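Local coordinates for protein transcriptional regulator, LacI family (Burkholderia phymatum, PDB 2RGY) that probably regulates transcription as a LacI-family DNA-binding protein whose periplasmic-binding-protein-like part is likely to sense a small effector such as a sugar, at residues I10-P16 against H40-G46. Residues are numbered along the deposited sequence; the frame is centred on the assembly and turned at random.
Sequences IIGLFVP and HVVVATG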
loop_
_atom_site.group_PDB
_atom_site.type_symbol
_atom_site.label_atom_id
_atom_site.label_comp_id
_atom_site.label_asym_id
_atom_site.label_seq_id
_atom_site.Cartn_x
_atom_site.Cartn_y
_atom_site.Cartn_z
ATOM N N ILE A 10 13.116 10.949 -18.931
ATOM C CA ILE A 10 12.199 10.076 -18.199
ATOM C C ILE A 10 12.696 8.639 -18.171
ATOM O O ILE A 10 13.186 8.114 -19.173
ATOM C CB ILE A 10 10.789 10.011 -18.846
ATOM C CG1 ILE A 10 10.322 11.394 -19.290
ATOM C CG2 ILE A 10 9.799 9.427 -17.861
ATOM C CD1 ILE A 10 10.360 12.432 -18.221
ATOM N N ILE A 11 12.564 8.005 -17.017
ATOM C CA ILE A 11 12.938 6.614 -16.882
ATOM C C ILE A 11 11.625 5.886 -16.650
ATOM O O ILE A 11 10.759 6.380 -15.935
ATOM C CB ILE A 11 13.919 6.403 -15.701
ATOM C CG1 ILE A 11 15.330 6.799 -16.147
ATOM C CG2 ILE A 11 13.893 4.950 -15.234
ATOM C CD1 ILE A 11 16.413 6.535 -15.115
ATOM N N GLY A 12 11.449 4.739 -17.289
ATOM C CA GLY A 12 10.213 3.999 -17.110
ATOM C C GLY A 12 10.335 3.001 -15.979
ATOM O O GLY A 12 11.427 2.512 -15.714
ATOM N N LEU A 13 9.226 2.702 -15.310
ATOM C CA LEU A 13 9.230 1.755 -14.202
ATOM C C LEU A 13 8.035 0.809 -14.235
ATOM O O LEU A 13 6.888 1.251 -14.250
ATOM C CB LEU A 13 9.221 2.499 -12.864
ATOM C CG LEU A 13 8.897 1.649 -11.626
ATOM C CD1 LEU A 13 9.944 0.561 -11.436
ATOM C CD2 LEU A 13 8.843 2.550 -10.398
ATOM N N PHE A 14 8.301 -0.490 -14.249
ATOM C CA PHE A 14 7.212 -1.451 -14.227
ATOM C C PHE A 14 7.160 -2.173 -12.884
ATOM O O PHE A 14 8.175 -2.660 -12.388
ATOM C CB PHE A 14 7.354 -2.513 -15.311
ATOM C CG PHE A 14 6.333 -3.610 -15.194
ATOM C CD1 PHE A 14 5.050 -3.437 -15.708
ATOM C CD2 PHE A 14 6.634 -4.797 -14.513
ATOM C CE1 PHE A 14 4.068 -4.431 -15.549
ATOM C CE2 PHE A 14 5.665 -5.799 -14.345
ATOM C CZ PHE A 14 4.376 -5.613 -14.866
ATOM N N VAL A 15 5.969 -2.227 -12.306
ATOM C CA VAL A 15 5.736 -2.931 -11.057
ATOM C C VAL A 15 4.458 -3.725 -11.323
ATOM O O VAL A 15 3.533 -3.233 -11.980
ATOM C CB VAL A 15 5.523 -1.970 -9.868
ATOM C CG1 VAL A 15 6.807 -1.223 -9.567
ATOM C CG2 VAL A 15 4.398 -0.996 -10.178
ATOM N N PRO A 16 4.396 -4.969 -10.838
ATOM C CA PRO A 16 3.206 -5.796 -11.059
ATOM C C PRO A 16 1.923 -5.279 -10.414
ATOM O O PRO A 16 0.834 -5.751 -10.748
ATOM C CB PRO A 16 3.629 -7.155 -10.519
ATOM C CG PRO A 16 4.616 -6.800 -9.444
ATOM C CD PRO A 16 5.420 -5.703 -10.076
ATOM N N HIS A 40 11.965 12.764 -14.359
ATOM C CA HIS A 40 10.724 12.097 -13.990
ATOM C C HIS A 40 10.628 10.585 -14.199
ATOM O O HIS A 40 11.452 9.966 -14.869
ATOM C CB HIS A 40 9.564 12.751 -14.733
ATOM C CG HIS A 40 9.500 14.240 -14.582
ATOM N ND1 HIS A 40 10.399 15.093 -15.187
ATOM C CD2 HIS A 40 8.614 15.027 -13.931
ATOM C CE1 HIS A 40 10.064 16.343 -14.919
ATOM N NE2 HIS A 40 8.985 16.331 -14.160
ATOM N N VAL A 41 9.585 10.005 -13.626
ATOM C CA VAL A 41 9.354 8.581 -13.746
ATOM C C VAL A 41 7.947 8.318 -14.272
ATOM O O VAL A 41 6.971 8.915 -13.816
ATOM C CB VAL A 41 9.506 7.884 -12.388
ATOM C CG1 VAL A 41 8.521 8.475 -11.404
ATOM C CG2 VAL A 41 9.283 6.388 -12.531
ATOM N N VAL A 42 7.863 7.445 -15.262
ATOM C CA VAL A 42 6.591 7.044 -15.822
ATOM C C VAL A 42 6.397 5.641 -15.273
ATOM O O VAL A 42 7.284 4.796 -15.402
ATOM C CB VAL A 42 6.634 6.982 -17.357
ATOM C CG1 VAL A 42 5.464 6.148 -17.875
ATOM C CG2 VAL A 42 6.558 8.390 -17.926
ATOM N N VAL A 43 5.257 5.396 -14.639
ATOM C CA VAL A 43 4.995 4.081 -14.077
ATOM C C VAL A 43 3.976 3.319 -14.902
ATOM O O VAL A 43 3.070 3.905 -15.506
ATOM C CB VAL A 43 4.471 4.168 -12.623
ATOM C CG1 VAL A 43 4.309 2.760 -12.039
ATOM C CG2 VAL A 43 5.431 4.977 -11.775
ATOM N N ALA A 44 4.139 2.003 -14.923
ATOM C CA ALA A 44 3.236 1.136 -15.649
ATOM C C ALA A 44 3.073 -0.157 -14.855
ATOM O O ALA A 44 4.027 -0.640 -14.247
ATOM C CB ALA A 44 3.797 0.843 -17.022
ATOM N N THR A 45 1.860 -0.694 -14.837
ATOM C CA THR A 45 1.589 -1.941 -14.142
ATOM C C THR A 45 0.775 -2.832 -15.070
ATOM O O THR A 45 0.380 -2.405 -16.155
ATOM C CB THR A 45 0.810 -1.711 -12.837
ATOM O OG1 THR A 45 0.709 -2.957 -12.132
ATOM C CG2 THR A 45 -0.596 -1.174 -13.124
ATOM N N GLY A 46 0.533 -4.071 -14.656
ATOM C CA GLY A 46 -0.226 -4.979 -15.499
ATOM C C GLY A 46 -1.690 -4.609 -15.670
ATOM O O GLY A 46 -2.407 -4.449 -14.680
HETATM O O HOH W 1 -1.740 -5.099 -11.723
#
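Ile10 and Val42 meet methyl to methyl at the start of a parallel strand pair, strands 10-14 and 40-44. Helix 21-36 links the two strands in a beta-alpha-beta unit of the periplasmic-binding-protein-like fold. The contact between Ile10 CG2 and Val42 CG2 is tight, at 3.4 Å. Ile10 uses its other branch on His40: CD1 lies 3.6 Å from His40 CB. The imidazole turns to the second subunit, stacking on the ring of Phe62 of that subunit, and NE2 hydrogen-bonds to the same residue's O. Val41, Val42 and Val43 also pair there with an antiparallel strand, so the sheet runs on across the dimer interface.

Leu13 shares the other face with Ile11, Val41 and Val43. Its CB rests 3.9 Å from Val41 CG2. Leu27 of helix 21-36 packs on Leu13, and Leu34 on Ile11 and Val41. Five backbone N-H...O=C bonds join the strands, the first from Ile11 N to His40 O and the last from Val15 N to Ala44 O. The Leu13 N to Val42 O bond is short at 2.9 Å but bent, with 144° at the hydrogen.

Phe14 has CG anti to its backbone N (chi1 173°). This carries the ring to residues 44-46, which it meets obliquely, with CD1 3.3 Å from Ala44 O and CE1 3.7 Å from Gly46 N. Ala56 and Ala59 of helix 52-65 also touch this ring. A water donates to both Pro16 O and Gly46 O, bridging the two segments. Thr45 adds a side-chain bond: its OG1 donates to Val15 O at 2.8 Å, tilted 23° from the carbonyl plane.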